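Baccell_00875 (Bacteroides cellulosilyticus DSM 14838, PDB 5NO8) is a polysaccharide lyase that probably removes rhamnose caps, linked to glucuronic acid, from the complex side chains of arabinogalactan proteins. Local coordinates at residues Y76-V79 and E84-K87; G108-L113 and V137-V142. One frame throughout, in Å; residues are numbered along the deposited sequence.

Contact 1. Residues Y76-V79 and E84-K87; sequences YFTV and ETVK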
ATOM      1  N   TYR A  76       5.736  22.533  12.005  1.00 12.18           N
ATOM      2  CA  TYR A  76       4.662  23.505  12.055  1.00 12.25           C
ATOM      3  C   TYR A  76       3.626  23.166  13.106  1.00 12.43           C
ATOM      4  O   TYR A  76       3.578  22.060  13.623  1.00 12.30           O
ATOM      5  CB  TYR A  76       3.995  23.626  10.661  1.00 12.07           C
ATOM      6  CG  TYR A  76       3.499  22.307  10.105  1.00 12.53           C
ATOM      7  CD1 TYR A  76       2.262  21.804  10.465  1.00 12.68           C
ATOM      8  CD2 TYR A  76       4.279  21.556   9.219  1.00 13.00           C
ATOM      9  CE1 TYR A  76       1.818  20.595   9.955  1.00 12.60           C
ATOM     10  CE2 TYR A  76       3.852  20.326   8.720  1.00 12.85           C
ATOM     11  CZ  TYR A  76       2.603  19.865   9.082  1.00 13.19           C
ATOM     12  OH  TYR A  76       2.163  18.672   8.595  1.00 12.90           O
ATOM     13  N   PHE A  77       2.802  24.153  13.431  1.00 12.09           N
ATOM     14  CA  PHE A  77       1.697  23.962  14.352  1.00 12.97           C
ATOM     15  C   PHE A  77       0.741  25.110  14.161  1.00 12.34           C
ATOM     16  O   PHE A  77       1.114  26.186  13.658  1.00 11.31           O
ATOM     17  CB  PHE A  77       2.174  23.891  15.813  1.00 14.36           C
ATOM     18  CG  PHE A  77       2.941  25.108  16.253  1.00 16.48           C
ATOM     19  CD1 PHE A  77       2.275  26.255  16.635  1.00 17.88           C
ATOM     20  CD2 PHE A  77       4.324  25.121  16.240  1.00 20.22           C
ATOM     21  CE1 PHE A  77       2.972  27.397  17.027  1.00 19.78           C
ATOM     22  CE2 PHE A  77       5.015  26.262  16.638  1.00 20.42           C
ATOM     23  CZ  PHE A  77       4.338  27.390  17.020  1.00 19.58           C
ATOM     24  N   THR A  78      -0.497  24.876  14.545  1.00 11.32           N
ATOM     25  CA  THR A  78      -1.496  25.919  14.588  1.00 11.81           C
ATOM     26  C   THR A  78      -1.751  26.264  16.031  1.00 11.66           C
ATOM     27  O   THR A  78      -2.213  25.416  16.791  1.00 11.79           O
ATOM     28  CB  THR A  78      -2.772  25.468  13.874  1.00 12.45           C
ATOM     29  OG1 THR A  78      -2.463  25.210  12.500  1.00 12.64           O
ATOM     30  CG2 THR A  78      -3.865  26.527  13.974  1.00 12.88           C
ATOM     31  N   VAL A  79      -1.531  27.517  16.403  1.00 11.84           N
ATOM     32  CA  VAL A  79      -1.686  27.949  17.774  1.00 12.46           C
ATOM     33  C   VAL A  79      -2.996  28.719  17.908  1.00 12.70           C
ATOM     34  O   VAL A  79      -3.326  29.595  17.104  1.00 11.93           O
ATOM     35  CB  VAL A  79      -0.460  28.702  18.335  1.00 14.41           C
ATOM     36  CG1 VAL A  79      -0.078  29.875  17.511  1.00 15.87           C
ATOM     37  CG2 VAL A  79      -0.702  29.130  19.775  1.00 14.85           C
ATOM     38  N   GLU A  84      -8.212  33.786  18.323  1.00 14.63           N
ATOM     39  CA  GLU A  84      -7.004  33.999  17.552  1.00 15.48           C
ATOM     40  C   GLU A  84      -6.357  32.669  17.190  1.00 14.80           C
ATOM     41  O   GLU A  84      -5.904  31.940  18.070  1.00 13.96           O
ATOM     42  CB  GLU A  84      -6.006  34.833  18.373  1.00 18.56           C
ATOM     43  CG  GLU A  84      -4.776  35.231  17.577  1.00 22.64           C
ATOM     44  CD  GLU A  84      -3.641  35.797  18.422  1.00 29.35           C
ATOM     45  OE1 GLU A  84      -3.121  36.862  18.029  1.00 35.52           O
ATOM     46  OE2 GLU A  84      -3.233  35.170  19.429  1.00 35.52           O
ATOM     47  N   THR A  85      -6.326  32.377  15.900  1.00 13.54           N
ATOM     48  CA  THR A  85      -5.712  31.209  15.348  1.00 13.62           C
ATOM     49  C   THR A  85      -4.599  31.650  14.394  1.00 14.35           C
ATOM     50  O   THR A  85      -4.846  32.461  13.485  1.00 14.21           O
ATOM     51  CB  THR A  85      -6.762  30.381  14.577  1.00 14.30           C
ATOM     52  OG1 THR A  85      -7.708  29.837  15.493  1.00 13.74           O
ATOM     53  CG2 THR A  85      -6.146  29.271  13.770  1.00 14.62           C
ATOM     54  N   VAL A  86      -3.408  31.075  14.552  1.00 13.52           N
ATOM     55  CA  VAL A  86      -2.281  31.388  13.680  1.00 13.99           C
ATOM     56  C   VAL A  86      -1.467  30.125  13.427  1.00 14.11           C
ATOM     57  O   VAL A  86      -1.056  29.484  14.368  1.00 14.23           O
ATOM     58  CB  VAL A  86      -1.338  32.429  14.302  1.00 16.33           C
ATOM     59  CG1 VAL A  86      -0.201  32.748  13.328  1.00 17.12           C
ATOM     60  CG2 VAL A  86      -2.106  33.699  14.663  1.00 17.40           C
ATOM     61  N   LYS A  87      -1.207  29.796  12.168  1.00 13.44           N
ATOM     62  CA  LYS A  87      -0.279  28.733  11.839  1.00 12.93           C
ATOM     63  C   LYS A  87       1.145  29.287  11.790  1.00 13.80           C
ATOM     64  O   LYS A  87       1.389  30.348  11.150  1.00 13.83           O
ATOM     65  CB  LYS A  87      -0.609  28.048  10.513  1.00 13.37           C
ATOM     66  CG  LYS A  87       0.422  26.984  10.160  1.00 13.65           C
ATOM     67  CD  LYS A  87       0.001  26.100   9.002  1.00 14.56           C
ATOM     68  CE  LYS A  87       1.124  25.150   8.634  1.00 14.17           C
ATOM     69  NZ  LYS A  87       0.775  24.288   7.492  1.00 15.53           N
TER
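Val79 and Val86 form an antiparallel hydrogen-bonded pair, each valine giving its N-H to the other's carbonyl. The bond from Val79 N to Val86 O is 2.9 Å long and nearly straight; the return bond, Val86 N to Val79 O, lies in the carbonyl plane. This is the tight part of the contact. With CG1 of Val79 set between the backbone N and the carbonyl carbon (chi1 56°), that methyl closes to 3.3 Å from Val86 O and also meets the edge of the Phe77 ring. On the face bearing Thr78 and Lys87 the contact opens to solvent: Thr85 and Lys87 are exposed, though Tyr76 is buried. There Thr78 CG2 touches Thr85 CG2 at 3.6 Å, while OG1 is hydrogen-bonded to a bound glycerol. A serine in place of Thr78 would lack this methyl and would probably leave Thr85 CG2 without its apolar neighbour. Lys87 runs out extended until CE lies 3.8 Å from Tyr76 CB, and NZ stands over the ring face, 4.5 Å from its centroid, in a cation-pi contact. Tyr76 OH meanwhile bonds to Glu201 and Trp203. Reciprocal backbone bonds between consecutive strands, 75-81 and 84-90, make this a classic antiparallel beta hairpin.

Contact 2. Residues G108-L113 and V137-V142; sequences GDIRIL and VSLYDV
Ile110 meets Val137 and Leu139 across the interior of a beta-sandwich-like pair of sheets, and the contact illustrates how two sheets adhere through side chains alone. Strand 110-119 belongs to one sheet and strand 137-145 to the other. Their backbones stay well apart, the nearest CA atoms being those of Asp109 and Val137 at 8.3 Å, and each segment spends its backbone bonds elsewhere: Arg111 pairs with Thr130, and Val137 with Leu227. What fills the space is hydrocarbon. Ile110 can be followed outward. Its CB rests against the ring of Phe77, from the hairpin on the facing sheet. The CG2 branch, anti to the backbone N, stays beside that ring, 4.1 Å from Phe77 CZ, and leaves the other branch to reach Val137 and Leu139. CG1, placed beside the backbone N (chi1 -52°), comes next and meets Leu139 CD2 at 4.0 Å. A second turn at chi2 (-56°) brings the terminal CD1 into the notch between the two partners, 3.8 Å from Val137 CG2 and 4.1 Å from Leu139 CD2. Toward Leu139 the encounter is tip to tip, whereas Ile110 and Val137 slide past one another in opposite directions. All three side chains are buried. Two residues beyond Leu139 the chain turns a corner at Asp141, whose carboxylate forms a salt bridge with Lys664. At the other end the apolar layer gives way to charge. Asp109 is only partly exposed, and its carboxylate forms a salt bridge with Lys81, a residue that also touches Val137. The same oxygen, Asp109 OD2, lies 3.8 Å from the Val137 methyl CG1.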
ATOM      1  N   GLY A 108       6.067  32.790  18.068  1.00 15.89           N
ATOM      2  CA  GLY A 108       5.013  33.332  18.918  1.00 16.84           C
ATOM      3  C   GLY A 108       5.308  32.951  20.357  1.00 16.51           C
ATOM      4  O   GLY A 108       6.440  33.112  20.842  1.00 16.72           O
ATOM      5  N   ASP A 109       4.295  32.416  21.038  1.00 17.28           N
ATOM      6  CA  ASP A 109       4.452  31.948  22.416  1.00 17.77           C
ATOM      7  C   ASP A 109       5.253  30.647  22.544  1.00 17.25           C
ATOM      8  O   ASP A 109       5.609  30.263  23.640  1.00 16.57           O
ATOM      9  CB  ASP A 109       3.075  31.669  23.043  1.00 19.63           C
ATOM     10  CG  ASP A 109       2.231  32.917  23.203  1.00 22.21           C
ATOM     11  OD1 ASP A 109       2.794  33.955  23.619  1.00 22.65           O
ATOM     12  OD2 ASP A 109       1.011  32.847  22.915  1.00 23.05           O
ATOM     13  N   ILE A 110       5.492  29.962  21.437  1.00 16.00           N
ATOM     14  CA  ILE A 110       6.016  28.591  21.502  1.00 15.61           C
ATOM     15  C   ILE A 110       7.514  28.528  21.272  1.00 14.60           C
ATOM     16  O   ILE A 110       8.013  28.921  20.227  1.00 14.03           O
ATOM     17  CB  ILE A 110       5.294  27.660  20.514  1.00 15.41           C
ATOM     18  CG1 ILE A 110       3.766  27.750  20.701  1.00 16.68           C
ATOM     19  CG2 ILE A 110       5.752  26.223  20.687  1.00 15.95           C
ATOM     20  CD1 ILE A 110       3.336  27.445  22.115  1.00 17.15           C
ATOM     21  N   ARG A 111       8.203  27.966  22.248  1.00 14.94           N
ATOM     22  CA  ARG A 111       9.618  27.649  22.142  1.00 16.02           C
ATOM     23  C   ARG A 111       9.742  26.211  21.678  1.00 15.62           C
ATOM     24  O   ARG A 111       9.127  25.325  22.308  1.00 15.77           O
ATOM     25  CB  ARG A 111      10.222  27.803  23.522  1.00 17.92           C
ATOM     26  CG  ARG A 111      11.712  27.631  23.640  1.00 20.35           C
ATOM     27  CD  ARG A 111      12.035  27.862  25.124  1.00 22.44           C
ATOM     28  NE  ARG A 111      13.449  27.962  25.452  1.00 26.06           N
ATOM     29  CZ  ARG A 111      14.214  26.974  25.947  1.00 27.21           C
ATOM     30  NH1 ARG A 111      15.497  27.225  26.238  1.00 25.47           N
ATOM     31  NH2 ARG A 111      13.730  25.737  26.113  1.00 26.42           N
ATOM     32  N   ILE A 112      10.509  25.989  20.616  1.00 13.90           N
ATOM     33  CA  ILE A 112      10.818  24.649  20.118  1.00 14.54           C
ATOM     34  C   ILE A 112      12.305  24.426  20.295  1.00 14.61           C
ATOM     35  O   ILE A 112      13.113  25.118  19.674  1.00 14.06           O
ATOM     36  CB  ILE A 112      10.447  24.440  18.638  1.00 15.27           C
ATOM     37  CG1 ILE A 112       8.988  24.845  18.351  1.00 16.75           C
ATOM     38  CG2 ILE A 112      10.646  22.989  18.260  1.00 16.58           C
ATOM     39  CD1 ILE A 112       8.810  26.246  17.799  1.00 17.46           C
ATOM     40  N   LEU A 113      12.667  23.506  21.171  1.00 13.85           N
ATOM     41  CA  LEU A 113      14.101  23.202  21.392  1.00 14.82           C
ATOM     42  C   LEU A 113      14.365  21.811  20.871  1.00 14.73           C
ATOM     43  O   LEU A 113      13.662  20.880  21.264  1.00 14.83           O
ATOM     44  CB  LEU A 113      14.459  23.274  22.860  1.00 16.24           C
ATOM     45  CG  LEU A 113      15.895  22.921  23.292  1.00 19.01           C
ATOM     46  CD1 LEU A 113      16.882  23.913  22.693  1.00 20.13           C
ATOM     47  CD2 LEU A 113      15.992  22.902  24.808  1.00 21.12           C
ATOM     48  N   VAL A 137      -2.354  28.021  25.690  1.00 14.83           N
ATOM     49  CA  VAL A 137      -2.517  27.879  24.253  1.00 15.24           C
ATOM     50  C   VAL A 137      -2.923  26.444  23.936  1.00 15.07           C
ATOM     51  O   VAL A 137      -2.547  25.502  24.651  1.00 14.91           O
ATOM     52  CB  VAL A 137      -1.230  28.218  23.479  1.00 16.64           C
ATOM     53  CG1 VAL A 137      -0.777  29.650  23.801  1.00 18.27           C
ATOM     54  CG2 VAL A 137      -0.103  27.246  23.779  1.00 17.41           C
ATOM     55  N   SER A 138      -3.685  26.295  22.852  1.00 14.20           N
ATOM     56  CA  SER A 138      -3.962  24.995  22.257  1.00 14.24           C
ATOM     57  C   SER A 138      -3.180  24.910  20.953  1.00 13.73           C
ATOM     58  O   SER A 138      -3.111  25.883  20.207  1.00 14.51           O
ATOM     59  CB  SER A 138      -5.439  24.804  22.016  1.00 15.14           C
ATOM     60  OG  SER A 138      -6.167  24.775  23.231  1.00 15.47           O
ATOM     61  N   LEU A 139      -2.505  23.803  20.723  1.00 13.25           N
ATOM     62  CA  LEU A 139      -1.773  23.595  19.479  1.00 13.89           C
ATOM     63  C   LEU A 139      -2.474  22.480  18.724  1.00 13.39           C
ATOM     64  O   LEU A 139      -2.697  21.411  19.297  1.00 13.77           O
ATOM     65  CB  LEU A 139      -0.315  23.179  19.738  1.00 15.18           C
ATOM     66  CG  LEU A 139       0.521  24.194  20.563  1.00 17.00           C
ATOM     67  CD1 LEU A 139       1.966  23.738  20.703  1.00 18.36           C
ATOM     68  CD2 LEU A 139       0.436  25.585  19.933  1.00 17.55           C
ATOM     69  N   TYR A 140      -2.809  22.733  17.467  1.00 12.06           N
ATOM     70  CA  TYR A 140      -3.418  21.754  16.617  1.00 12.55           C
ATOM     71  C   TYR A 140      -2.525  21.515  15.405  1.00 13.31           C
ATOM     72  O   TYR A 140      -1.780  22.412  14.975  1.00 12.38           O
ATOM     73  CB  TYR A 140      -4.766  22.260  16.156  1.00 12.67           C
ATOM     74  CG  TYR A 140      -5.794  22.438  17.221  1.00 12.98           C
ATOM     75  CD1 TYR A 140      -6.617  21.370  17.603  1.00 13.86           C
ATOM     76  CD2 TYR A 140      -5.967  23.646  17.876  1.00 12.95           C
ATOM     77  CE1 TYR A 140      -7.591  21.536  18.552  1.00 13.27           C
ATOM     78  CE2 TYR A 140      -6.941  23.812  18.849  1.00 12.78           C
ATOM     79  CZ  TYR A 140      -7.742  22.734  19.185  1.00 14.03           C
ATOM     80  OH  TYR A 140      -8.731  22.879  20.111  1.00 14.39           O
ATOM     81  N   ASP A 141      -2.617  20.318  14.820  1.00 13.16           N
ATOM     82  CA  ASP A 141      -1.837  19.980  13.622  1.00 13.81           C
ATOM     83  C   ASP A 141      -0.361  20.333  13.813  1.00 13.71           C
ATOM     84  O   ASP A 141       0.251  21.081  13.041  1.00 12.64           O
ATOM     85  CB  ASP A 141      -2.449  20.646  12.387  1.00 14.94           C
ATOM     86  CG  ASP A 141      -3.610  19.837  11.816  1.00 16.74           C
ATOM     87  OD1 ASP A 141      -4.264  19.113  12.621  1.00 18.65           O
ATOM     88  OD2 ASP A 141      -3.830  19.869  10.572  1.00 16.40           O
ATOM     89  N   VAL A 142       0.171  19.762  14.865  1.00 13.56           N
ATOM     90  CA  VAL A 142       1.574  19.908  15.246  1.00 14.50           C
ATOM     91  C   VAL A 142       2.325  18.767  14.548  1.00 14.27           C
ATOM     92  O   VAL A 142       1.948  17.610  14.697  1.00 13.46           O
ATOM     93  CB  VAL A 142       1.768  19.753  16.769  1.00 15.52           C
ATOM     94  CG1 VAL A 142       3.238  19.981  17.145  1.00 15.53           C
ATOM     95  CG2 VAL A 142       0.832  20.686  17.519  1.00 16.26           C
TER

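How the contacts relate
Contact 1 closes before contact 2 opens along the chain, yet their centres lie only 7 Å apart. Strands 75-81 and 137-145 are antiparallel neighbours in one sheet, joined in part by a probable hydrogen bond from Thr78 N to Tyr140 O (2.8 Å); contact 1 adds strand 84-90 on the other side of 75-81. Contact 2 then reaches from that sheet to strand 110-119 of a second, antiparallel sheet. Phe77 lies between the two sheets, and Val79 CB packs 3.6 Å from Leu139 CD2. Together they show pairing within a sheet and packing between sheets building one beta-rich N-terminal region, distant from the chain's centre.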